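PDB 3E7Q: transcriptional regulator from Pseudomonas aeruginosa, which probably binds cis-regulatory DNA as a TetR-family transcription factor, most likely a repressor, with an all-helical fold. Local coordinates for residues L24-F32 / Q108-A119; Y137-R146 / A159-L170. One frame throughout, in Å; residues are numbered along the deposited sequence.

How the contacts relate
Contact 1 (24-32 with 108-119) and contact 2 (137-146 with 159-170) lie on opposite sides of the chain's centre, their own centres about 26 Å apart, and show how an all-helical regulator adapts helix packing to place. Contact 1 joins the N-terminal part, predicted to bind DNA, to the C-terminal part, is only partly buried, and grades from leucine, alanine and phenylalanine to an exposed lysine. Contact 2 lies wholly within the C-terminal part, is largely buried, and meshes small residues with leucines, while arginines and waters trim its margin. They share no helix, although helix 110-120 and helix 124-152 follow each other in sequence; both contacts also touch the second subunit.

Contact 1 (L24-F32 / Q108-A119); sequences LACLKRHGF and QLLDAWLAFWGA
Lys28 crosses Asp111 at a slant where helix 12-34, the first long helix of the TetR-type N-terminal region, probably DNA-binding, meets helix 110-120 of the C-terminal region; the short segments cross at 65°, their axes 8.5 Å apart at closest. This is a joint between the two parts of a TetR-type chain, and it illustrates how one helix crossing can change from polar to apolar along its length. The lysine can be followed outward. Its CB rests 4.1 Å from Asp111 CB, at a point where the two backbones come close. CG and CD then pass over the carboxylate, Lys28 CD coming 3.8 Å from Asp111 CG, so the aliphatic chain rather than the charge does most of the touching. CE runs on past OD1, and the extended chain finally brings Lys28 NZ to 3.5 Å from Gln108 CG, a contact with a carbon and not a hydrogen bond. NZ stays 4.2 Å from Asp111 OD2, too far for a salt bridge, though the opposite charges probably still attract each other at this solvent-facing end.

Further in, the chemistry turns apolar. Leu27 sets its CB against the methyl of Ala115 and sends CD1 to Phe116 CE1, 3.6 Å away, the two side chains crossing at about a right angle. Leu24 brings its CD2 branch to Phe116 CZ and also onto Ala112 CB. Phe116 starts out pointing away from the other helix, and its ring returns to meet both leucines; Tyr66 stacks on it. At the far end Phe32 turns its ring toward the last turn of helix 110-120, with CG anti to the backbone N (chi1 173°). A CH-pi contact results: Ala119 CB stands 3.7 Å from the ring centroid, almost exactly on the ring normal.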
loop_
_atom_site.group_PDB
_atom_site.type_symbol
_atom_site.label_atom_id
_atom_site.label_comp_id
_atom_site.label_asym_id
_atom_site.label_seq_id
_atom_site.Cartn_x
_atom_site.Cartn_y
_atom_site.Cartn_z
ATOM N N LEU B 24 -10.798 -12.988 -9.333
ATOM C CA LEU B 24 -9.431 -12.492 -9.139
ATOM C C LEU B 24 -8.662 -12.248 -10.465
ATOM O O LEU B 24 -7.850 -11.315 -10.547
ATOM C CB LEU B 24 -8.630 -13.405 -8.217
ATOM C CG LEU B 24 -9.165 -13.560 -6.777
ATOM C CD1 LEU B 24 -8.532 -14.799 -6.181
ATOM C CD2 LEU B 24 -8.935 -12.261 -5.960
ATOM N N ALA B 25 -8.930 -13.075 -11.471
ATOM C CA ALA B 25 -8.266 -13.023 -12.792
ATOM C C ALA B 25 -8.794 -11.877 -13.572
ATOM O O ALA B 25 -8.042 -11.141 -14.205
ATOM C CB ALA B 25 -8.462 -14.383 -13.622
ATOM N N CYS B 26 -10.104 -11.711 -13.519
ATOM C CA CYS B 26 -10.710 -10.516 -14.083
ATOM C C CYS B 26 -10.234 -9.190 -13.463
ATOM O O CYS B 26 -10.039 -8.206 -14.207
ATOM C CB CYS B 26 -12.210 -10.614 -13.998
ATOM S SG CYS B 26 -12.984 -9.168 -14.627
ATOM N N LEU B 27 -10.065 -9.148 -12.131
ATOM C CA LEU B 27 -9.570 -7.963 -11.471
ATOM C C LEU B 27 -8.134 -7.622 -11.886
ATOM O O LEU B 27 -7.789 -6.440 -12.051
ATOM C CB LEU B 27 -9.603 -8.129 -9.950
ATOM C CG LEU B 27 -10.949 -8.166 -9.239
ATOM C CD1 LEU B 27 -10.706 -8.597 -7.816
ATOM C CD2 LEU B 27 -11.745 -6.835 -9.323
ATOM N N LYS B 28 -7.307 -8.663 -12.016
ATOM C CA LYS B 28 -5.916 -8.540 -12.438
ATOM C C LYS B 28 -5.808 -8.061 -13.862
ATOM O O LYS B 28 -4.837 -7.389 -14.165
ATOM C CB LYS B 28 -5.137 -9.863 -12.240
ATOM C CG LYS B 28 -3.747 -9.949 -12.960
ATOM C CD LYS B 28 -2.742 -10.870 -12.242
ATOM C CE LYS B 28 -1.481 -11.122 -13.137
ATOM N NZ LYS B 28 -0.302 -11.742 -12.397
ATOM N N ARG B 29 -6.814 -8.329 -14.702
ATOM C CA ARG B 29 -6.792 -7.931 -16.122
ATOM C C ARG B 29 -7.546 -6.632 -16.464
ATOM O O ARG B 29 -7.167 -5.918 -17.399
ATOM C CB ARG B 29 -7.368 -9.074 -16.978
ATOM C CG ARG B 29 -7.777 -8.717 -18.402
ATOM C CD ARG B 29 -8.496 -9.848 -19.005
ATOM N NE ARG B 29 -7.629 -11.023 -19.110
ATOM C CZ ARG B 29 -7.073 -11.477 -20.241
ATOM N NH1 ARG B 29 -7.280 -10.866 -21.410
ATOM N NH2 ARG B 29 -6.296 -12.563 -20.198
ATOM N N HIS B 30 -8.616 -6.317 -15.741
ATOM C CA HIS B 30 -9.428 -5.183 -16.108
ATOM C C HIS B 30 -9.451 -4.112 -15.065
ATOM O O HIS B 30 -10.035 -3.062 -15.293
ATOM C CB HIS B 30 -10.859 -5.626 -16.395
ATOM C CG HIS B 30 -10.961 -6.601 -17.515
ATOM N ND1 HIS B 30 -10.643 -6.270 -18.819
ATOM C CD2 HIS B 30 -11.329 -7.906 -17.532
ATOM C CE1 HIS B 30 -10.825 -7.328 -19.590
ATOM N NE2 HIS B 30 -11.247 -8.331 -18.839
ATOM N N GLY B 31 -8.855 -4.366 -13.910
ATOM C CA GLY B 31 -9.148 -3.555 -12.719
ATOM C C GLY B 31 -10.572 -3.732 -12.175
ATOM O O GLY B 31 -11.441 -4.342 -12.789
ATOM N N PHE B 32 -10.815 -3.176 -10.996
ATOM C CA PHE B 32 -12.165 -3.210 -10.438
ATOM C C PHE B 32 -13.130 -2.439 -11.273
ATOM O O PHE B 32 -14.228 -2.919 -11.530
ATOM C CB PHE B 32 -12.234 -2.670 -9.022
ATOM C CG PHE B 32 -13.653 -2.547 -8.493
ATOM C CD1 PHE B 32 -14.330 -3.647 -8.026
ATOM C CD2 PHE B 32 -14.315 -1.308 -8.488
ATOM C CE1 PHE B 32 -15.637 -3.532 -7.538
ATOM C CE2 PHE B 32 -15.634 -1.201 -8.033
ATOM C CZ PHE B 32 -16.279 -2.304 -7.530
ATOM N N GLN B 108 2.004 -12.359 -7.229
ATOM C CA GLN B 108 0.915 -12.481 -8.186
ATOM C C GLN B 108 -0.342 -11.825 -7.719
ATOM O O GLN B 108 -1.079 -11.293 -8.531
ATOM C CB GLN B 108 0.589 -13.938 -8.530
ATOM C CG GLN B 108 -0.403 -14.041 -9.739
ATOM C CD GLN B 108 -0.423 -15.416 -10.380
ATOM O OE1 GLN B 108 0.563 -16.183 -10.302
ATOM N NE2 GLN B 108 -1.540 -15.737 -11.033
ATOM N N LEU B 109 -0.595 -11.858 -6.420
ATOM C CA LEU B 109 -1.829 -11.335 -5.877
ATOM C C LEU B 109 -1.840 -9.812 -5.657
ATOM O O LEU B 109 -2.899 -9.262 -5.312
ATOM C CB LEU B 109 -2.144 -12.016 -4.545
ATOM C CG LEU B 109 -2.849 -13.367 -4.565
ATOM C CD1 LEU B 109 -2.957 -13.877 -3.114
ATOM C CD2 LEU B 109 -4.206 -13.310 -5.234
ATOM N N LEU B 110 -0.692 -9.137 -5.814
ATOM C CA LEU B 110 -0.587 -7.691 -5.568
ATOM C C LEU B 110 -1.696 -6.958 -6.302
ATOM O O LEU B 110 -2.383 -6.122 -5.732
ATOM C CB LEU B 110 0.772 -7.150 -6.014
ATOM C CG LEU B 110 0.954 -5.622 -6.056
ATOM C CD1 LEU B 110 1.068 -5.081 -4.679
ATOM C CD2 LEU B 110 2.182 -5.200 -6.905
ATOM N N ASP B 111 -1.884 -7.332 -7.561
ATOM C CA ASP B 111 -2.887 -6.723 -8.412
ATOM C C ASP B 111 -4.302 -6.836 -7.837
ATOM O O ASP B 111 -5.126 -5.917 -8.009
ATOM C CB ASP B 111 -2.881 -7.363 -9.823
ATOM C CG ASP B 111 -1.470 -7.846 -10.287
ATOM O OD1 ASP B 111 -1.053 -7.378 -11.400
ATOM O OD2 ASP B 111 -0.827 -8.692 -9.572
ATOM N N ALA B 112 -4.571 -7.971 -7.183
ATOM C CA ALA B 112 -5.870 -8.250 -6.581
ATOM C C ALA B 112 -6.123 -7.323 -5.386
ATOM O O ALA B 112 -7.149 -6.681 -5.317
ATOM C CB ALA B 112 -5.966 -9.705 -6.152
ATOM N N TRP B 113 -5.162 -7.227 -4.488
ATOM C CA TRP B 113 -5.256 -6.287 -3.357
ATOM C C TRP B 113 -5.401 -4.837 -3.790
ATOM O O TRP B 113 -6.196 -4.083 -3.209
ATOM C CB TRP B 113 -4.038 -6.422 -2.452
ATOM C CG TRP B 113 -4.064 -7.639 -1.751
ATOM C CD1 TRP B 113 -3.557 -8.855 -2.185
ATOM C CD2 TRP B 113 -4.676 -7.873 -0.482
ATOM N NE1 TRP B 113 -3.800 -9.812 -1.240
ATOM C CE2 TRP B 113 -4.481 -9.252 -0.183
ATOM C CE3 TRP B 113 -5.359 -7.054 0.438
ATOM C CZ2 TRP B 113 -4.934 -9.842 1.014
ATOM C CZ3 TRP B 113 -5.823 -7.628 1.629
ATOM C CH2 TRP B 113 -5.609 -9.015 1.907
ATOM N N LEU B 114 -4.674 -4.461 -4.838
ATOM C CA LEU B 114 -4.759 -3.123 -5.343
ATOM C C LEU B 114 -6.191 -2.784 -5.848
ATOM O O LEU B 114 -6.724 -1.716 -5.607
ATOM C CB LEU B 114 -3.698 -2.907 -6.400
ATOM C CG LEU B 114 -2.225 -2.821 -5.981
ATOM C CD1 LEU B 114 -1.439 -2.689 -7.271
ATOM C CD2 LEU B 114 -1.948 -1.657 -5.114
ATOM N N ALA B 115 -6.819 -3.764 -6.473
ATOM C CA ALA B 115 -8.170 -3.650 -6.970
ATOM C C ALA B 115 -9.183 -3.598 -5.801
ATOM O O ALA B 115 -10.131 -2.803 -5.858
ATOM C CB ALA B 115 -8.488 -4.819 -7.963
ATOM N N PHE B 116 -8.988 -4.420 -4.762
ATOM C CA PHE B 116 -9.860 -4.372 -3.550
ATOM C C PHE B 116 -9.815 -3.022 -2.821
ATOM O O PHE B 116 -10.826 -2.445 -2.410
ATOM C CB PHE B 116 -9.441 -5.445 -2.539
ATOM C CG PHE B 116 -9.558 -6.895 -3.026
ATOM C CD1 PHE B 116 -10.615 -7.326 -3.795
ATOM C CD2 PHE B 116 -8.623 -7.826 -2.608
ATOM C CE1 PHE B 116 -10.730 -8.643 -4.188
ATOM C CE2 PHE B 116 -8.713 -9.137 -2.995
ATOM C CZ PHE B 116 -9.799 -9.546 -3.813
ATOM N N TRP B 117 -8.610 -2.537 -2.624
ATOM C CA TRP B 117 -8.389 -1.282 -1.979
ATOM C C TRP B 117 -8.972 -0.100 -2.728
ATOM O O TRP B 117 -9.319 0.892 -2.123
ATOM C CB TRP B 117 -6.907 -1.108 -1.832
ATOM C CG TRP B 117 -6.308 -1.987 -0.847
ATOM C CD1 TRP B 117 -6.939 -2.600 0.191
ATOM C CD2 TRP B 117 -4.931 -2.341 -0.743
ATOM N NE1 TRP B 117 -6.041 -3.287 0.927
ATOM C CE2 TRP B 117 -4.797 -3.118 0.412
ATOM C CE3 TRP B 117 -3.791 -2.032 -1.486
ATOM C CZ2 TRP B 117 -3.571 -3.661 0.815
ATOM C CZ3 TRP B 117 -2.598 -2.548 -1.109
ATOM C CH2 TRP B 117 -2.480 -3.347 0.051
ATOM N N GLY B 118 -9.054 -0.177 -4.058
ATOM C CA GLY B 118 -9.690 0.887 -4.826
ATOM C C GLY B 118 -11.201 0.841 -4.695
ATOM O O GLY B 118 -11.851 1.871 -4.740
ATOM N N ALA B 119 -11.757 -0.353 -4.557
ATOM C CA ALA B 119 -13.174 -0.534 -4.339
ATOM C C ALA B 119 -13.611 -0.147 -2.901
ATOM O O ALA B 119 -14.796 -0.001 -2.670
ATOM C CB ALA B 119 -13.546 -1.947 -4.642
#

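Contact 2 (Y137-R146 / A159-L170); sequences YRALLVGVLR and AELAAISLSALL
Leu145, Ala159 and Arg138 bury the most surface where helix 124-152 meets helix 159-179, a knobs-into-holes crossing inside the C-terminal region of the TetR fold. The segments cross steeply, their N-to-C directions 120° apart. Helix 159-179 also packs on the second subunit, Ile164 against Ile192 of that chain, tying helix 124-152 to the dimer interface. Leu145 reaches over the backbone of the partner helix: its CD1 branch lies 3.7 Å from Ala163 N and touches the Ala162 methyl. Beside it the Ala163 methyl is a knob held by Arg138, Leu141, Val142 and Leu145, while Leu141 enters a hole made by Ala163, Leu166, Ser167 and Leu170. Ser167 turns its OG back to its own helix, giving Ala163 O a 2.9 Å hydrogen bond on the opposite face from Ser167 N; this satisfies a buried hydroxyl at the edge of the Tyr137 ring.

Ala159, in the first turn of its helix, points at the partner helix, its CA nearest that of Val142. Ala159 CB packs 3.6 Å from Arg146 CG, under a chain that extends toward Glu160, whose carboxylate remains beyond salt-bridge range. Arg138 shares Glu160's flank, across the crossing from Leu145. Its chain bends at chi3 (-65°) and runs alongside Ile164, Arg138 CD lying 3.6 Å from Ile164 CG1. There its NH1 donates to a water 3.0 Å away, which in turn donates to Glu160 O across 2.7 Å.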
loop_
_atom_site.group_PDB
_atom_site.type_symbol
_atom_site.label_atom_id
_atom_site.label_comp_id
_atom_site.label_asym_id
_atom_site.label_seq_id
_atom_site.Cartn_x
_atom_site.Cartn_y
_atom_site.Cartn_z
ATOM N N TYR B 137 -6.820 -8.828 11.811
ATOM C CA TYR B 137 -5.389 -8.866 11.637
ATOM C C TYR B 137 -4.681 -8.167 12.829
ATOM O O TYR B 137 -3.776 -8.738 13.519
ATOM C CB TYR B 137 -5.053 -8.233 10.278
ATOM C CG TYR B 137 -3.585 -8.227 9.908
ATOM C CD1 TYR B 137 -3.000 -9.311 9.268
ATOM C CD2 TYR B 137 -2.796 -7.137 10.196
ATOM C CE1 TYR B 137 -1.683 -9.298 8.922
ATOM C CE2 TYR B 137 -1.438 -7.125 9.910
ATOM C CZ TYR B 137 -0.886 -8.207 9.272
ATOM O OH TYR B 137 0.426 -8.151 8.928
ATOM N N ARG B 138 -5.120 -6.954 13.101
ATOM C CA ARG B 138 -4.634 -6.197 14.286
ATOM C C ARG B 138 -4.939 -6.874 15.641
ATOM O O ARG B 138 -4.117 -6.786 16.533
ATOM C CB ARG B 138 -5.161 -4.745 14.285
ATOM C CG ARG B 138 -4.473 -3.845 13.268
ATOM C CD ARG B 138 -4.960 -2.428 13.339
ATOM N NE ARG B 138 -6.383 -2.357 12.949
ATOM C CZ ARG B 138 -7.357 -1.811 13.667
ATOM N NH1 ARG B 138 -7.127 -1.214 14.816
ATOM N NH2 ARG B 138 -8.582 -1.847 13.220
ATOM N N ALA B 139 -6.130 -7.447 15.820
ATOM C CA ALA B 139 -6.507 -8.139 17.064
ATOM C C ALA B 139 -5.486 -9.251 17.319
ATOM O O ALA B 139 -5.064 -9.436 18.458
ATOM C CB ALA B 139 -7.937 -8.737 16.995
ATOM N N LEU B 140 -5.083 -9.980 16.268
ATOM C CA LEU B 140 -4.065 -11.041 16.424
ATOM C C LEU B 140 -2.752 -10.498 16.964
ATOM O O LEU B 140 -2.098 -11.127 17.828
ATOM C CB LEU B 140 -3.763 -11.656 15.083
ATOM C CG LEU B 140 -3.447 -13.119 14.912
ATOM C CD1 LEU B 140 -4.584 -14.012 15.508
ATOM C CD2 LEU B 140 -3.316 -13.345 13.434
ATOM N N LEU B 141 -2.336 -9.367 16.400
ATOM C CA LEU B 141 -1.095 -8.725 16.797
ATOM C C LEU B 141 -1.232 -8.044 18.159
ATOM O O LEU B 141 -0.271 -8.035 18.906
ATOM C CB LEU B 141 -0.574 -7.753 15.726
ATOM C CG LEU B 141 0.026 -8.359 14.462
ATOM C CD1 LEU B 141 0.142 -7.306 13.388
ATOM C CD2 LEU B 141 1.405 -9.021 14.784
ATOM N N VAL B 142 -2.414 -7.541 18.519
ATOM C CA VAL B 142 -2.553 -6.974 19.861
ATOM C C VAL B 142 -2.435 -8.015 20.950
ATOM O O VAL B 142 -1.882 -7.695 21.987
ATOM C CB VAL B 142 -3.768 -5.980 20.182
ATOM C CG1 VAL B 142 -4.433 -5.367 18.976
ATOM C CG2 VAL B 142 -4.746 -6.541 21.288
ATOM N N GLY B 143 -2.950 -9.236 20.718
ATOM C CA GLY B 143 -2.870 -10.320 21.706
ATOM C C GLY B 143 -1.437 -10.699 22.018
ATOM O O GLY B 143 -1.075 -10.952 23.179
ATOM N N VAL B 144 -0.593 -10.773 20.988
ATOM C CA VAL B 144 0.803 -11.137 21.233
ATOM C C VAL B 144 1.645 -9.938 21.761
ATOM O O VAL B 144 2.547 -10.134 22.543
ATOM C CB VAL B 144 1.454 -12.008 20.067
ATOM C CG1 VAL B 144 1.111 -11.566 18.739
ATOM C CG2 VAL B 144 2.978 -12.058 20.219
ATOM N N LEU B 145 1.314 -8.707 21.377
ATOM C CA LEU B 145 1.976 -7.527 21.901
ATOM C C LEU B 145 1.649 -7.318 23.372
ATOM O O LEU B 145 2.498 -6.840 24.115
ATOM C CB LEU B 145 1.652 -6.313 21.087
ATOM C CG LEU B 145 2.264 -6.346 19.690
ATOM C CD1 LEU B 145 1.677 -5.231 18.873
ATOM C CD2 LEU B 145 3.779 -6.257 19.818
ATOM N N ARG B 146 0.448 -7.748 23.773
ATOM C CA ARG B 146 0.072 -7.788 25.176
ATOM C C ARG B 146 0.785 -8.821 25.969
ATOM O O ARG B 146 1.149 -8.552 27.094
ATOM C CB ARG B 146 -1.388 -8.065 25.340
ATOM C CG ARG B 146 -2.158 -6.852 24.972
ATOM C CD ARG B 146 -3.560 -6.931 25.432
ATOM N NE ARG B 146 -4.116 -5.636 25.174
ATOM C CZ ARG B 146 -5.358 -5.430 24.805
ATOM N NH1 ARG B 146 -6.175 -6.467 24.655
ATOM N NH2 ARG B 146 -5.751 -4.182 24.548
ATOM N N ALA B 159 -1.129 -1.390 23.400
ATOM C CA ALA B 159 -0.956 -2.486 22.492
ATOM C C ALA B 159 -1.769 -2.296 21.225
ATOM O O ALA B 159 -1.350 -2.757 20.186
ATOM C CB ALA B 159 -1.260 -3.888 23.210
ATOM N N GLU B 160 -2.882 -1.558 21.282
ATOM C CA GLU B 160 -3.692 -1.236 20.084
ATOM C C GLU B 160 -2.946 -0.327 19.090
ATOM O O GLU B 160 -2.886 -0.604 17.872
ATOM C CB GLU B 160 -5.020 -0.580 20.504
ATOM C CG GLU B 160 -5.964 -1.464 21.336
ATOM C CD GLU B 160 -7.189 -0.688 21.882
ATOM O OE1 GLU B 160 -7.700 0.221 21.161
ATOM O OE2 GLU B 160 -7.666 -0.963 23.032
ATOM N N LEU B 161 -2.324 0.731 19.618
ATOM C CA LEU B 161 -1.548 1.618 18.819
ATOM C C LEU B 161 -0.292 0.987 18.309
ATOM O O LEU B 161 0.019 1.166 17.123
ATOM C CB LEU B 161 -1.276 2.926 19.552
ATOM C CG LEU B 161 -0.849 4.119 18.691
ATOM C CD1 LEU B 161 -1.995 4.614 17.747
ATOM C CD2 LEU B 161 -0.316 5.165 19.601
ATOM N N ALA B 162 0.373 0.192 19.174
ATOM C CA ALA B 162 1.516 -0.639 18.794
ATOM C C ALA B 162 1.164 -1.581 17.644
ATOM O O ALA B 162 1.940 -1.766 16.714
ATOM C CB ALA B 162 2.065 -1.396 20.030
ATOM N N ALA B 163 -0.014 -2.184 17.696
ATOM C CA ALA B 163 -0.437 -3.110 16.647
ATOM C C ALA B 163 -0.699 -2.366 15.298
ATOM O O ALA B 163 -0.398 -2.873 14.252
ATOM C CB ALA B 163 -1.638 -3.949 17.112
ATOM N N ILE B 164 -1.245 -1.167 15.331
ATOM C CA ILE B 164 -1.363 -0.370 14.155
ATOM C C ILE B 164 0.034 -0.082 13.550
ATOM O O ILE B 164 0.198 -0.144 12.334
ATOM C CB ILE B 164 -2.140 0.981 14.401
ATOM C CG1 ILE B 164 -3.624 0.695 14.626
ATOM C CG2 ILE B 164 -1.849 2.041 13.238
ATOM C CD1 ILE B 164 -4.379 1.768 15.422
ATOM N N SER B 165 1.030 0.162 14.379
ATOM C CA SER B 165 2.378 0.472 13.902
ATOM C C SER B 165 3.008 -0.722 13.198
ATOM O O SER B 165 3.587 -0.624 12.100
ATOM C CB SER B 165 3.243 0.897 15.096
ATOM O OG SER B 165 4.574 1.227 14.701
ATOM N N LEU B 166 2.977 -1.848 13.886
ATOM C CA LEU B 166 3.490 -3.060 13.340
ATOM C C LEU B 166 2.743 -3.536 12.029
ATOM O O LEU B 166 3.404 -3.968 11.080
ATOM C CB LEU B 166 3.510 -4.165 14.424
ATOM C CG LEU B 166 4.207 -5.477 14.010
ATOM C CD1 LEU B 166 5.693 -5.228 13.517
ATOM C CD2 LEU B 166 4.119 -6.525 15.141
ATOM N N SER B 167 1.412 -3.496 12.005
ATOM C CA SER B 167 0.652 -3.761 10.775
ATOM C C SER B 167 1.040 -2.825 9.636
ATOM O O SER B 167 1.211 -3.261 8.514
ATOM C CB SER B 167 -0.863 -3.626 10.995
ATOM O OG SER B 167 -1.231 -4.485 12.053
ATOM N N ALA B 168 1.162 -1.550 9.936
ATOM C CA ALA B 168 1.618 -0.587 8.974
ATOM C C ALA B 168 2.986 -0.948 8.368
ATOM O O ALA B 168 3.157 -0.908 7.154
ATOM C CB ALA B 168 1.580 0.832 9.586
ATOM N N LEU B 169 3.939 -1.352 9.204
ATOM C CA LEU B 169 5.278 -1.740 8.762
ATOM C C LEU B 169 5.257 -2.948 7.841
ATOM O O LEU B 169 5.904 -2.938 6.797
ATOM C CB LEU B 169 6.195 -2.027 9.930
ATOM C CG LEU B 169 7.666 -2.483 9.675
ATOM C CD1 LEU B 169 8.402 -1.433 8.865
ATOM C CD2 LEU B 169 8.398 -2.790 10.996
ATOM N N LEU B 170 4.512 -3.974 8.239
ATOM C CA LEU B 170 4.275 -5.190 7.458
ATOM C C LEU B 170 3.646 -4.936 6.130
ATOM O O LEU B 170 4.157 -5.399 5.120
ATOM C CB LEU B 170 3.421 -6.214 8.250
ATOM C CG LEU B 170 4.280 -6.904 9.296
ATOM C CD1 LEU B 170 3.457 -7.368 10.521
ATOM C CD2 LEU B 170 4.979 -8.043 8.596
HETATM O O HOH W 1 -4.997 -1.981 16.840
HETATM O O HOH W 2 -4.147 -1.777 24.764
#